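Choline kinase (Cryptosporidium parvum, PDB 3MES) probably transfers the gamma-phosphate of ATP to choline, and perhaps to ethanolamine, with the help of magnesium ions. Local coordinates at residues L329-I334 / I352-T357; F363-H368 / T400-K405. All coordinates share one frame; numbering follows the deposited sequence.

Contact 1: residues L329-I334 / I352-T357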
loop_
_atom_site.group_PDB
_atom_site.type_symbol
_atom_site.label_atom_id
_atom_site.label_comp_id
_atom_site.label_asym_id
_atom_site.label_seq_id
_atom_site.Cartn_x
_atom_site.Cartn_y
_atom_site.Cartn_z
ATOM N N LEU B 329 9.991 -12.068 8.151
ATOM C CA LEU B 329 9.697 -10.767 7.562
ATOM C C LEU B 329 10.159 -10.725 6.112
ATOM O O LEU B 329 9.413 -10.313 5.224
ATOM C CB LEU B 329 10.373 -9.638 8.344
ATOM C CG LEU B 329 9.982 -8.240 7.849
ATOM C CD1 LEU B 329 8.497 -7.999 8.086
ATOM C CD2 LEU B 329 10.817 -7.148 8.507
ATOM N N ARG B 330 11.395 -11.155 5.883
ATOM C CA ARG B 330 11.966 -11.173 4.546
ATOM C C ARG B 330 11.072 -11.948 3.576
ATOM O O ARG B 330 10.793 -11.483 2.468
ATOM C CB ARG B 330 13.385 -11.760 4.580
ATOM C CG ARG B 330 14.446 -10.804 5.123
ATOM C CD ARG B 330 15.560 -11.553 5.859
ATOM N NE ARG B 330 16.040 -12.700 5.093
ATOM C CZ ARG B 330 16.728 -13.715 5.605
ATOM N NH1 ARG B 330 17.115 -14.708 4.819
ATOM N NH2 ARG B 330 17.026 -13.743 6.897
ATOM N N LYS B 331 10.614 -13.123 4.002
ATOM C CA LYS B 331 9.756 -13.968 3.167
ATOM C C LYS B 331 8.408 -13.327 2.848
ATOM O O LYS B 331 7.861 -13.524 1.765
ATOM C CB LYS B 331 9.536 -15.330 3.824
ATOM C CG LYS B 331 10.799 -16.146 3.956
ATOM C CD LYS B 331 10.484 -17.615 4.173
ATOM C CE LYS B 331 11.762 -18.435 4.224
ATOM N NZ LYS B 331 11.492 -19.901 4.225
ATOM N N LEU B 332 7.862 -12.578 3.799
ATOM C CA LEU B 332 6.638 -11.829 3.549
ATOM C C LEU B 332 6.898 -10.772 2.481
ATOM O O LEU B 332 6.110 -10.603 1.551
ATOM C CB LEU B 332 6.128 -11.180 4.834
ATOM C CG LEU B 332 5.686 -12.163 5.919
ATOM C CD1 LEU B 332 5.303 -11.427 7.196
ATOM C CD2 LEU B 332 4.531 -13.023 5.419
ATOM N N PHE B 333 8.015 -10.069 2.614
ATOM C CA PHE B 333 8.389 -9.059 1.636
ATOM C C PHE B 333 8.448 -9.679 0.249
ATOM O O PHE B 333 7.834 -9.183 -0.699
ATOM C CB PHE B 333 9.746 -8.452 1.989
ATOM C CG PHE B 333 10.207 -7.392 1.028
ATOM C CD1 PHE B 333 10.056 -6.050 1.331
ATOM C CD2 PHE B 333 10.792 -7.738 -0.179
ATOM C CE1 PHE B 333 10.481 -5.073 0.452
ATOM C CE2 PHE B 333 11.218 -6.766 -1.064
ATOM C CZ PHE B 333 11.064 -5.432 -0.748
ATOM N N ILE B 334 9.178 -10.783 0.143
ATOM C CA ILE B 334 9.434 -11.407 -1.145
ATOM C C ILE B 334 8.183 -12.024 -1.758
ATOM O O ILE B 334 8.046 -12.077 -2.980
ATOM C CB ILE B 334 10.563 -12.450 -1.040
ATOM C CG1 ILE B 334 11.894 -11.736 -0.784
ATOM C CG2 ILE B 334 10.633 -13.290 -2.308
ATOM C CD1 ILE B 334 13.025 -12.672 -0.409
ATOM N N ILE B 352 9.360 -21.065 -4.601
ATOM C CA ILE B 352 9.952 -19.924 -5.290
ATOM C C ILE B 352 10.364 -18.830 -4.304
ATOM O O ILE B 352 11.298 -18.070 -4.557
ATOM C CB ILE B 352 8.998 -19.341 -6.355
ATOM C CG1 ILE B 352 9.709 -18.270 -7.182
ATOM C CG2 ILE B 352 7.744 -18.771 -5.704
ATOM C CD1 ILE B 352 8.861 -17.713 -8.304
ATOM N N VAL B 353 9.666 -18.757 -3.176
ATOM C CA VAL B 353 10.004 -17.788 -2.140
ATOM C C VAL B 353 11.185 -18.277 -1.303
ATOM O O VAL B 353 12.153 -17.547 -1.091
ATOM C CB VAL B 353 8.803 -17.493 -1.225
ATOM C CG1 VAL B 353 9.242 -16.677 -0.022
ATOM C CG2 VAL B 353 7.715 -16.767 -2.002
ATOM N N HIS B 354 11.098 -19.518 -0.836
ATOM C CA HIS B 354 12.174 -20.131 -0.069
ATOM C C HIS B 354 13.515 -19.979 -0.779
ATOM O O HIS B 354 14.511 -19.611 -0.165
ATOM C CB HIS B 354 11.868 -21.610 0.172
ATOM C CG HIS B 354 12.923 -22.330 0.956
ATOM N ND1 HIS B 354 13.992 -22.965 0.358
ATOM C CD2 HIS B 354 13.062 -22.529 2.290
ATOM C CE1 HIS B 354 14.748 -23.520 1.289
ATOM N NE2 HIS B 354 14.207 -23.269 2.470
ATOM N N ILE B 355 13.535 -20.262 -2.076
ATOM C CA ILE B 355 14.761 -20.157 -2.862
ATOM C C ILE B 355 15.235 -18.712 -3.004
ATOM O O ILE B 355 16.408 -18.409 -2.774
ATOM C CB ILE B 355 14.587 -20.765 -4.263
ATOM C CG1 ILE B 355 14.496 -22.287 -4.177
ATOM C CG2 ILE B 355 15.741 -20.361 -5.165
ATOM C CD1 ILE B 355 14.394 -22.965 -5.524
ATOM N N MET B 356 14.323 -17.825 -3.387
ATOM C CA MET B 356 14.680 -16.434 -3.636
ATOM C C MET B 356 15.139 -15.732 -2.365
ATOM O O MET B 356 16.041 -14.896 -2.397
ATOM C CB MET B 356 13.513 -15.670 -4.269
ATOM C CG MET B 356 13.813 -14.201 -4.512
ATOM S SD MET B 356 12.554 -13.363 -5.490
ATOM C CE MET B 356 13.248 -11.714 -5.589
ATOM N N THR B 357 14.515 -16.075 -1.245
ATOM C CA THR B 357 14.872 -15.460 0.026
ATOM C C THR B 357 16.339 -15.705 0.372
ATOM O O THR B 357 17.046 -14.790 0.790
ATOM C CB THR B 357 13.985 -15.970 1.170
ATOM O OG1 THR B 357 12.611 -15.711 0.856
ATOM C CG2 THR B 357 14.343 -15.266 2.468
HETATM O O HOH W 1 16.377 -12.368 2.343
#
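Lys331 and Ile334 on one side and Val353 and Thr357 on the other join two consecutive helices, 327-342 and 351-362, in the helical part of the choline/ethanolamine kinase fold. The short segments run at 116° to each other, their axes coming within 9.6 Å, and a few side chains from each make the contact.

Take Lys331 from its root. CB lies against the CG1 methyl of Val353, and CG reaches the side chain of Thr357, 3.6 Å from OG1. Beyond CG the chain stays extended and runs alongside His354, pointing the same way, until NZ comes 3.6 Å from CD2 of that ring. The ammonium also has a long, weak ion pair with Glu327.

Deeper in, Ile334 splits its two branches. CG2 rests on SD of Met356 at 3.7 Å, while CD1 presses on the OG1 side of Thr357. That hydroxyl is already engaged: with chi1 at -57° OG1 sits beside its own backbone N and donates to the carbonyl O of Val353, one turn back, from above the carbonyl plane. Val353 O thus accepts two bonds from Thr357, since the amide N donates as well. Beside Arg330, one water bridges the helices, accepting from Arg330 NE at 2.8 Å and donating to Thr357 O at 3.0 Å.

Contact 2: residues F363-H368 / T400-K405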
loop_
_atom_site.group_PDB
_atom_site.type_symbol
_atom_site.label_atom_id
_atom_site.label_comp_id
_atom_site.label_asym_id
_atom_site.label_seq_id
_atom_site.Cartn_x
_atom_site.Cartn_y
_atom_site.Cartn_z
ATOM N N PHE B 363 23.240 -11.061 -2.148
ATOM C CA PHE B 363 23.376 -9.688 -2.619
ATOM C C PHE B 363 23.582 -8.676 -1.494
ATOM O O PHE B 363 23.814 -7.497 -1.756
ATOM C CB PHE B 363 22.161 -9.289 -3.462
ATOM C CG PHE B 363 22.137 -9.919 -4.825
ATOM C CD1 PHE B 363 22.823 -9.340 -5.881
ATOM C CD2 PHE B 363 21.429 -11.088 -5.051
ATOM C CE1 PHE B 363 22.804 -9.917 -7.138
ATOM C CE2 PHE B 363 21.406 -11.669 -6.307
ATOM C CZ PHE B 363 22.093 -11.083 -7.351
ATOM N N THR B 364 23.494 -9.130 -0.244
ATOM C CA THR B 364 23.689 -8.236 0.895
ATOM C C THR B 364 25.127 -7.731 0.941
ATOM O O THR B 364 25.394 -6.618 1.406
ATOM C CB THR B 364 23.352 -8.919 2.242
ATOM O OG1 THR B 364 24.171 -10.083 2.415
ATOM C CG2 THR B 364 21.887 -9.321 2.294
ATOM N N LEU B 365 26.051 -8.558 0.462
ATOM C CA LEU B 365 27.461 -8.201 0.452
ATOM C C LEU B 365 27.725 -7.110 -0.581
ATOM O O LEU B 365 28.581 -6.247 -0.383
ATOM C CB LEU B 365 28.327 -9.432 0.168
ATOM C CG LEU B 365 28.113 -10.660 1.063
ATOM C CD1 LEU B 365 28.964 -11.821 0.586
ATOM C CD2 LEU B 365 28.408 -10.346 2.526
ATOM N N ILE B 366 26.985 -7.152 -1.684
ATOM C CA ILE B 366 27.110 -6.128 -2.713
ATOM C C ILE B 366 26.810 -4.751 -2.126
ATOM O O ILE B 366 27.473 -3.768 -2.455
ATOM C CB ILE B 366 26.172 -6.402 -3.905
ATOM C CG1 ILE B 366 26.522 -7.739 -4.561
ATOM C CG2 ILE B 366 26.260 -5.277 -4.926
ATOM C CD1 ILE B 366 27.870 -7.756 -5.250
ATOM N N SER B 367 25.819 -4.698 -1.242
ATOM C CA SER B 367 25.395 -3.453 -0.608
ATOM C C SER B 367 26.455 -2.890 0.339
ATOM O O SER B 367 26.786 -1.704 0.276
ATOM C CB SER B 367 24.078 -3.665 0.142
ATOM O OG SER B 367 23.682 -2.491 0.832
ATOM N N HIS B 368 26.987 -3.744 1.211
ATOM C CA HIS B 368 28.004 -3.323 2.175
ATOM C C HIS B 368 29.273 -2.823 1.494
ATOM O O HIS B 368 29.909 -1.880 1.963
ATOM C CB HIS B 368 28.361 -4.463 3.133
ATOM C CG HIS B 368 27.267 -4.816 4.091
ATOM N ND1 HIS B 368 26.619 -3.875 4.862
ATOM C CD2 HIS B 368 26.724 -6.011 4.422
ATOM C CE1 HIS B 368 25.715 -4.474 5.616
ATOM N NE2 HIS B 368 25.760 -5.770 5.368
ATOM N N THR B 400 33.200 -3.733 7.823
ATOM C CA THR B 400 33.093 -4.639 8.958
ATOM C C THR B 400 31.925 -5.599 8.752
ATOM O O THR B 400 32.079 -6.814 8.867
ATOM C CB THR B 400 32.884 -3.867 10.278
ATOM O OG1 THR B 400 34.037 -3.060 10.552
ATOM C CG2 THR B 400 32.661 -4.828 11.435
ATOM N N HIS B 401 30.760 -5.045 8.435
ATOM C CA HIS B 401 29.550 -5.848 8.290
ATOM C C HIS B 401 29.613 -6.800 7.100
ATOM O O HIS B 401 28.979 -7.855 7.112
ATOM C CB HIS B 401 28.305 -4.960 8.207
ATOM C CG HIS B 401 27.929 -4.326 9.511
ATOM N ND1 HIS B 401 27.179 -3.172 9.590
ATOM C CD2 HIS B 401 28.210 -4.680 10.787
ATOM C CE1 HIS B 401 27.008 -2.848 10.859
ATOM N NE2 HIS B 401 27.624 -3.746 11.606
ATOM N N TYR B 402 30.374 -6.428 6.075
ATOM C CA TYR B 402 30.593 -7.321 4.943
ATOM C C TYR B 402 31.277 -8.603 5.403
ATOM O O TYR B 402 30.823 -9.704 5.100
ATOM C CB TYR B 402 31.448 -6.654 3.866
ATOM C CG TYR B 402 31.946 -7.641 2.836
ATOM C CD1 TYR B 402 31.186 -7.945 1.717
ATOM C CD2 TYR B 402 33.165 -8.290 2.997
ATOM C CE1 TYR B 402 31.630 -8.855 0.777
ATOM C CE2 TYR B 402 33.616 -9.203 2.064
ATOM C CZ TYR B 402 32.841 -9.480 0.956
ATOM O OH TYR B 402 33.280 -10.386 0.021
ATOM N N LEU B 403 32.379 -8.445 6.127
ATOM C CA LEU B 403 33.119 -9.578 6.665
ATOM C C LEU B 403 32.212 -10.457 7.508
ATOM O O LEU B 403 32.153 -11.672 7.320
ATOM C CB LEU B 403 34.299 -9.088 7.506
ATOM C CG LEU B 403 35.662 -8.996 6.809
ATOM C CD1 LEU B 403 35.523 -8.993 5.295
ATOM C CD2 LEU B 403 36.434 -7.777 7.299
ATOM N N GLN B 404 31.499 -9.827 8.436
ATOM C CA GLN B 404 30.605 -10.536 9.344
ATOM C C GLN B 404 29.513 -11.291 8.591
ATOM O O GLN B 404 29.312 -12.488 8.808
ATOM C CB GLN B 404 29.985 -9.556 10.342
ATOM C CG GLN B 404 29.133 -10.211 11.410
ATOM C CD GLN B 404 28.653 -9.225 12.456
ATOM O OE1 GLN B 404 29.154 -8.103 12.547
ATOM N NE2 GLN B 404 27.677 -9.640 13.255
ATOM N N LYS B 405 28.814 -10.592 7.703
ATOM C CA LYS B 405 27.737 -11.200 6.927
ATOM C C LYS B 405 28.233 -12.384 6.094
ATOM O O LYS B 405 27.563 -13.412 6.003
ATOM C CB LYS B 405 27.067 -10.158 6.026
ATOM C CG LYS B 405 25.771 -10.626 5.381
ATOM C CD LYS B 405 24.672 -10.866 6.412
ATOM C CE LYS B 405 23.358 -11.231 5.730
ATOM N NZ LYS B 405 22.248 -11.491 6.692
#
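The imidazole of His368 carries CB of His401 over one face, a CH-pi contact with CB 3.8 Å from the ring centroid and 16° off the normal. The His401 ring itself leads off beyond, its edge turned toward the face of the His368 ring in an offset edge-to-face pair, centroids 5.8 Å apart and planes at 61°. Tyr402 turns its ring obliquely to Leu365, whose CB comes to 3.4 Å from CE1, and the CD1 methyl of Leu403 lies at the ring's edge, in plane. The tyrosine gets there because CG points away from its backbone N (chi1 167°), which swings the ring across the leucine at about a right angle.

The backbones come closest at His368 and Tyr402, where CB meets CB at 3.9 Å. Further along, Lys405 bends at its second torsion and crosses Thr364: its CG is 3.4 Å from OG1 of Thr364, and CE returns to the same oxygen. CB of Lys405 meanwhile packs against CD2 of Leu365.

The polar ends find their partners beyond the two segments. Lys405 NZ makes a salt bridge to Glu361, whose carbonyl O also pairs with Thr364 OG1; Tyr402 OH bonds Glu231, and His368 ND1 bonds Arg398. His401 ND1 hydrogen-bonds the hydroxyl of Tyr307, a residue of the magnesium site, and so may help to position it.

In the fold, helices 364-376 and 391-411 run nearly antiparallel here, with helix 294-303 touching Thr364 and His368, helix 235-239 against Leu365, and helix 222-231 against Tyr402.

The two contacts follow one another along the chain, their centres 19 Å apart and their nearest atoms about 6 Å apart. Helix 351-362, which supplies the second half of contact 1, leads straight into helix 364-376, which supplies the first half of contact 2; the chain thus passes from helix 327-342 through both pairings to helix 391-411. Helix 294-303 borders both places, and Glu361, between them, has a salt bridge to Lys405 and a weak, long ion pair with Arg330. Contact 1 is remote from the nucleotide, magnesium and decamethonium sites, near the second subunit, whereas contact 2 is closer to them, the His368 side chain about 9 Å from the bound decamethonium.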